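Local coordinates for protein enoyl-CoA hydratase/carnithine racemase (Thermus thermophilus JL-18, PDB 6SL9) that belongs to the crotonase family and, as the isomerase PaaG, probably forms oxepin-CoA in bacterial phenylacetic acid catabolism, at residues R47-L52 against L94-V99; V100-V105 against V124-T129. All coordinates share one frame; numbering follows the deposited sequence. Where two conformers were deposited one is given.

Interaction 1 of 2, residues R47-L52 against L94-V99; sequences REVRAL and LEKPLV
L52 and L98 pair as parallel strand neighbours, and the backbone of L52 is bonded on both of its polar atoms. L52 N donates to P97 O at 3.0 Å, nearly straight. L52 O accepts V99 N at 2.9 Å. The CA of L98 adds a CA-H...O contact to that same oxygen. These bonds start the pairing of strands 51-56 and 98-102, two neighbours in the larger sheet of the crotonase fold. K96 crosses to the loop ahead of strand 51-56. Its CG is anti to the carbonyl carbon (chi1 -60°) and the chain beyond is extended, which carries K96 NZ as far as V49 O, 2.7 Å away. The ammonium group approaches tilted 29° from the carbonyl plane, and it also bonds G43 O, so this buried charge is held by two backbone oxygens. The L52 side chain crosses K96 at a slant, with L52 CD1 4.0 Å from K96 CB. On the same face of the sheet, L98 CD1 touches L52 CB at 3.8 Å, and L40 of helix 30-45 packs on L52. The ring of P97 rests by R50 O, with P97 CD 3.3 Å from it, and P97 CG lies 4.0 Å from A51 CB. T202 and Y205 of helix 202-214 touch this proline.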
loop_
_atom_site.group_PDB
_atom_site.type_symbol
_atom_site.label_atom_id
_atom_site.label_comp_id
_atom_site.label_asym_id
_atom_site.label_seq_id
_atom_site.Cartn_x
_atom_site.Cartn_y
_atom_site.Cartn_z
ATOM N N ARG A 47 1.926 -33.673 -10.474
ATOM C CA ARG A 47 0.949 -33.279 -11.514
ATOM C C ARG A 47 -0.497 -33.550 -11.051
ATOM O O ARG A 47 -1.418 -33.012 -11.658
ATOM C CB ARG A 47 1.244 -33.939 -12.873
ATOM C CG ARG A 47 2.567 -33.494 -13.480
ATOM C CD ARG A 47 2.747 -33.877 -14.936
ATOM N NE ARG A 47 3.953 -33.220 -15.452
ATOM C CZ ARG A 47 5.213 -33.519 -15.090
ATOM N NH1 ARG A 47 5.466 -34.494 -14.227
ATOM N NH2 ARG A 47 6.230 -32.847 -15.612
ATOM N N GLU A 48 -0.707 -34.320 -9.994
ATOM C CA GLU A 48 -2.066 -34.544 -9.451
ATOM C C GLU A 48 -2.495 -33.437 -8.465
ATOM O O GLU A 48 -3.659 -33.414 -7.963
ATOM C CB GLU A 48 -2.172 -35.938 -8.832
ATOM C CG GLU A 48 -2.119 -37.036 -9.929
ATOM C CD GLU A 48 -2.307 -38.469 -9.576
ATOM O OE1 GLU A 48 -2.101 -39.285 -10.485
ATOM O OE2 GLU A 48 -2.667 -38.732 -8.446
ATOM N N VAL A 49 -1.590 -32.522 -8.144
ATOM C CA VAL A 49 -1.844 -31.416 -7.199
ATOM C C VAL A 49 -2.026 -30.121 -7.976
ATOM O O VAL A 49 -1.132 -29.756 -8.757
ATOM C CB VAL A 49 -0.733 -31.323 -6.153
ATOM C CG1 VAL A 49 -0.882 -30.110 -5.303
ATOM C CG2 VAL A 49 -0.695 -32.581 -5.308
ATOM N N ARG A 50 -3.148 -29.433 -7.746
ATOM C CA ARG A 50 -3.400 -28.120 -8.370
ATOM C C ARG A 50 -3.557 -27.018 -7.337
ATOM O O ARG A 50 -3.590 -25.850 -7.718
ATOM C CB ARG A 50 -4.628 -28.181 -9.270
ATOM C CG ARG A 50 -4.565 -29.165 -10.400
ATOM C CD ARG A 50 -4.365 -28.615 -11.777
ATOM N NE ARG A 50 -5.409 -27.706 -12.211
ATOM C CZ ARG A 50 -6.570 -28.044 -12.730
ATOM N NH1 ARG A 50 -6.940 -29.300 -12.923
ATOM N NH2 ARG A 50 -7.388 -27.077 -13.062
ATOM N N ALA A 51 -3.606 -27.344 -6.063
ATOM C CA ALA A 51 -3.697 -26.338 -4.992
ATOM C C ALA A 51 -3.132 -26.929 -3.720
ATOM O O ALA A 51 -3.122 -28.162 -3.578
ATOM C CB ALA A 51 -5.130 -25.906 -4.777
ATOM N N LEU A 52 -2.685 -26.087 -2.807
ATOM C CA LEU A 52 -2.194 -26.511 -1.489
ATOM C C LEU A 52 -3.016 -25.815 -0.408
ATOM O O LEU A 52 -3.527 -24.706 -0.624
ATOM C CB LEU A 52 -0.718 -26.168 -1.366
ATOM C CG LEU A 52 0.266 -27.052 -2.139
ATOM C CD1 LEU A 52 0.295 -26.666 -3.606
ATOM C CD2 LEU A 52 1.653 -26.949 -1.576
ATOM N N LEU A 94 5.595 -20.133 -5.256
ATOM C CA LEU A 94 4.796 -21.356 -5.531
ATOM C C LEU A 94 3.992 -21.179 -6.819
ATOM O O LEU A 94 3.222 -20.206 -6.908
ATOM C CB LEU A 94 3.827 -21.556 -4.366
ATOM C CG LEU A 94 3.999 -22.826 -3.551
ATOM C CD1 LEU A 94 2.810 -23.006 -2.620
ATOM C CD2 LEU A 94 4.168 -24.052 -4.437
ATOM N N GLU A 95 4.060 -22.152 -7.710
ATOM C CA GLU A 95 3.362 -22.039 -8.996
ATOM C C GLU A 95 1.992 -22.711 -8.951
ATOM O O GLU A 95 1.404 -23.033 -9.974
ATOM C CB GLU A 95 4.210 -22.563 -10.158
ATOM C CG GLU A 95 5.439 -21.723 -10.354
ATOM C CD GLU A 95 5.822 -21.445 -11.778
ATOM O OE1 GLU A 95 5.475 -22.280 -12.637
ATOM O OE2 GLU A 95 6.605 -20.507 -12.024
ATOM N N LYS A 96 1.415 -22.840 -7.758
ATOM C CA LYS A 96 0.052 -23.327 -7.480
ATOM C C LYS A 96 -0.506 -22.438 -6.375
ATOM O O LYS A 96 0.255 -21.940 -5.530
ATOM C CB LYS A 96 0.072 -24.799 -7.103
ATOM C CG LYS A 96 0.651 -25.660 -8.212
ATOM C CD LYS A 96 0.811 -27.137 -7.912
ATOM C CE LYS A 96 1.463 -27.849 -9.076
ATOM N NZ LYS A 96 1.549 -29.313 -8.898
ATOM N N PRO A 97 -1.824 -22.248 -6.336
ATOM C CA PRO A 97 -2.414 -21.415 -5.295
ATOM C C PRO A 97 -2.344 -22.115 -3.927
ATOM O O PRO A 97 -2.487 -23.308 -3.825
ATOM C CB PRO A 97 -3.860 -21.270 -5.737
ATOM C CG PRO A 97 -4.131 -22.476 -6.590
ATOM C CD PRO A 97 -2.819 -22.691 -7.318
ATOM N N LEU A 98 -2.175 -21.295 -2.899
ATOM C CA LEU A 98 -2.062 -21.731 -1.491
ATOM C C LEU A 98 -3.171 -21.098 -0.677
ATOM O O LEU A 98 -3.299 -19.877 -0.602
ATOM C CB LEU A 98 -0.688 -21.331 -0.942
ATOM C CG LEU A 98 -0.447 -21.592 0.546
ATOM C CD1 LEU A 98 -0.471 -23.073 0.832
ATOM C CD2 LEU A 98 0.858 -20.977 1.023
ATOM N N VAL A 99 -3.927 -21.942 -0.025
ATOM C CA VAL A 99 -4.921 -21.509 0.967
ATOM C C VAL A 99 -4.301 -21.764 2.327
ATOM O O VAL A 99 -3.718 -22.826 2.554
ATOM C CB VAL A 99 -6.232 -22.300 0.815
ATOM C CG1 VAL A 99 -7.225 -21.946 1.884
ATOM C CG2 VAL A 99 -6.857 -22.097 -0.554
#

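Interaction 2 of 2, residues V100-V105 against V124-T129; sequences VAVNGV and VGASFT
The V102 and F128 side chains approach from opposite directions. The far end of the ring does the touching: F128 CZ is 3.8 Å from V102 CG1 and 3.9 Å from V102 CG2. The approach of CG1 to the ring is oblique. F128 starts out away from 100-105, but chi1 of -63° sets CG anti to the carbonyl carbon and the ring reaches back to V102. M111 of helix 109-115 touches the same ring, and A114 touches V102. A126 points its methyl toward the backbone of V102-G104. A126 CB is 3.4 Å from V102 O and 3.5 Å from G104 O, and V102 CG1 lies near it. With an alanine at V102 both methyls go, which would probably open a gap between the F128 ring and A126 and leave the ring less firmly held. Further along, S127 OG lies 3.8 Å from V105 CB. V105 CA makes a CA-H...O contact with S127 O at 3.6 Å. N103 turns away from this side and bonds A60 O and G56 N. The segments meet where strand 98-102 leaves the larger sheet and the chain enters the small three-stranded sheet, an arrangement of two sheets that belongs to the crotonase fold.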
loop_
_atom_site.group_PDB
_atom_site.type_symbol
_atom_site.label_atom_id
_atom_site.label_comp_id
_atom_site.label_asym_id
_atom_site.label_seq_id
_atom_site.Cartn_x
_atom_site.Cartn_y
_atom_site.Cartn_z
ATOM N N VAL A 100 -4.452 -20.802 3.262
ATOM C CA VAL A 100 -4.029 -21.019 4.677
ATOM C C VAL A 100 -5.276 -21.018 5.546
ATOM O O VAL A 100 -6.103 -20.104 5.381
ATOM C CB VAL A 100 -3.011 -19.955 5.093
ATOM C CG1 VAL A 100 -2.829 -19.927 6.604
ATOM C CG2 VAL A 100 -1.693 -20.207 4.421
ATOM N N ALA A 101 -5.365 -21.960 6.462
ATOM C CA ALA A 101 -6.456 -22.069 7.448
ATOM C C ALA A 101 -5.830 -21.867 8.826
ATOM O O ALA A 101 -5.155 -22.754 9.358
ATOM C CB ALA A 101 -7.139 -23.386 7.326
ATOM N N VAL A 102 -6.031 -20.672 9.391
ATOM C CA VAL A 102 -5.444 -20.286 10.689
ATOM C C VAL A 102 -6.371 -20.761 11.822
ATOM O O VAL A 102 -7.399 -20.151 12.082
ATOM C CB VAL A 102 -5.117 -18.801 10.783
ATOM C CG1 VAL A 102 -4.373 -18.506 12.064
ATOM C CG2 VAL A 102 -4.275 -18.329 9.601
ATOM N N ASN A 103 -6.021 -21.901 12.416
ATOM C CA ASN A 103 -6.851 -22.605 13.397
ATOM C C ASN A 103 -6.666 -22.115 14.813
ATOM O O ASN A 103 -7.484 -22.452 15.675
ATOM C CB ASN A 103 -6.580 -24.103 13.313
ATOM C CG ASN A 103 -5.125 -24.412 13.556
ATOM O OD1 ASN A 103 -4.271 -24.052 12.736
ATOM N ND2 ASN A 103 -4.835 -25.003 14.719
ATOM N N GLY A 104 -5.650 -21.322 15.074
ATOM C CA GLY A 104 -5.358 -20.835 16.434
ATOM C C GLY A 104 -4.292 -19.771 16.378
ATOM O O GLY A 104 -4.175 -19.046 15.399
ATOM N N VAL A 105 -3.518 -19.656 17.426
ATOM C CA VAL A 105 -2.562 -18.543 17.503
ATOM C C VAL A 105 -1.579 -18.695 16.339
ATOM O O VAL A 105 -1.016 -19.781 16.040
ATOM C CB VAL A 105 -1.813 -18.466 18.829
ATOM C CG1 VAL A 105 -1.087 -19.718 19.172
ATOM C CG2 VAL A 105 -0.871 -17.294 18.843
ATOM N N VAL A 124 -12.851 -18.600 14.214
ATOM C CA VAL A 124 -13.240 -17.818 15.399
ATOM C C VAL A 124 -12.346 -18.360 16.526
ATOM O O VAL A 124 -12.309 -19.608 16.745
ATOM C CB VAL A 124 -14.747 -18.016 15.677
ATOM C CG1 VAL A 124 -15.100 -17.451 17.035
ATOM C CG2 VAL A 124 -15.648 -17.428 14.597
ATOM N N GLY A 125 -11.714 -17.478 17.247
ATOM C CA GLY A 125 -10.826 -17.864 18.338
ATOM C C GLY A 125 -9.392 -17.783 17.962
ATOM O O GLY A 125 -8.578 -17.791 18.878
ATOM N N ALA A 126 -9.073 -17.824 16.661
ATOM C CA ALA A 126 -7.668 -17.722 16.244
ATOM C C ALA A 126 -7.168 -16.314 16.569
ATOM O O ALA A 126 -7.964 -15.409 16.767
ATOM C CB ALA A 126 -7.503 -18.041 14.779
ATOM N N SER A 127 -5.867 -16.091 16.481
ATOM C CA SER A 127 -5.304 -14.773 16.801
ATOM C C SER A 127 -4.007 -14.609 16.065
ATOM O O SER A 127 -3.371 -15.570 15.672
ATOM C CB SER A 127 -5.182 -14.623 18.270
ATOM O OG SER A 127 -4.309 -15.571 18.811
ATOM N N PHE A 128 -3.632 -13.347 15.919
ATOM C CA PHE A 128 -2.384 -12.975 15.244
ATOM C C PHE A 128 -1.612 -12.007 16.125
ATOM O O PHE A 128 -2.182 -10.981 16.557
ATOM C CB PHE A 128 -2.675 -12.268 13.906
ATOM C CG PHE A 128 -3.388 -13.138 12.906
ATOM C CD1 PHE A 128 -4.756 -13.344 12.987
ATOM C CD2 PHE A 128 -2.668 -13.786 11.921
ATOM C CE1 PHE A 128 -5.382 -14.207 12.104
ATOM C CE2 PHE A 128 -3.315 -14.608 11.006
ATOM C CZ PHE A 128 -4.666 -14.801 11.111
ATOM N N THR A 129 -0.342 -12.285 16.359
ATOM C CA THR A 129 0.497 -11.375 17.177
ATOM C C THR A 129 1.877 -11.311 16.495
ATOM O O THR A 129 2.478 -12.350 16.281
ATOM C CB THR A 129 0.559 -11.873 18.624
ATOM O OG1 THR A 129 -0.716 -12.184 19.200
ATOM C CG2 THR A 129 1.225 -10.759 19.398
#

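In the fold
Interaction 1 and interaction 2 follow each other along the chain, and their centres are 22 Å apart, on opposite sides of the chain's centre. Strand 98-102 joins them, and their segments adjoin in it at V99 and V100. Its start pairs with strand 51-56 in interaction 1. Its end, V102, packs against segment 124-129 in interaction 2. The strand therefore runs from the end of the sheet near helices 30-45 and 202-214 to the meeting place of the two sheets. Between the segments of interaction 2 the chain forms helix 109-115 and strand 119-123, the next neighbour of 98-102 in the larger sheet. Through N103 and G104 the chain passes from strand 98-102 into strand 105-107 of the small sheet, within a single crotonase domain.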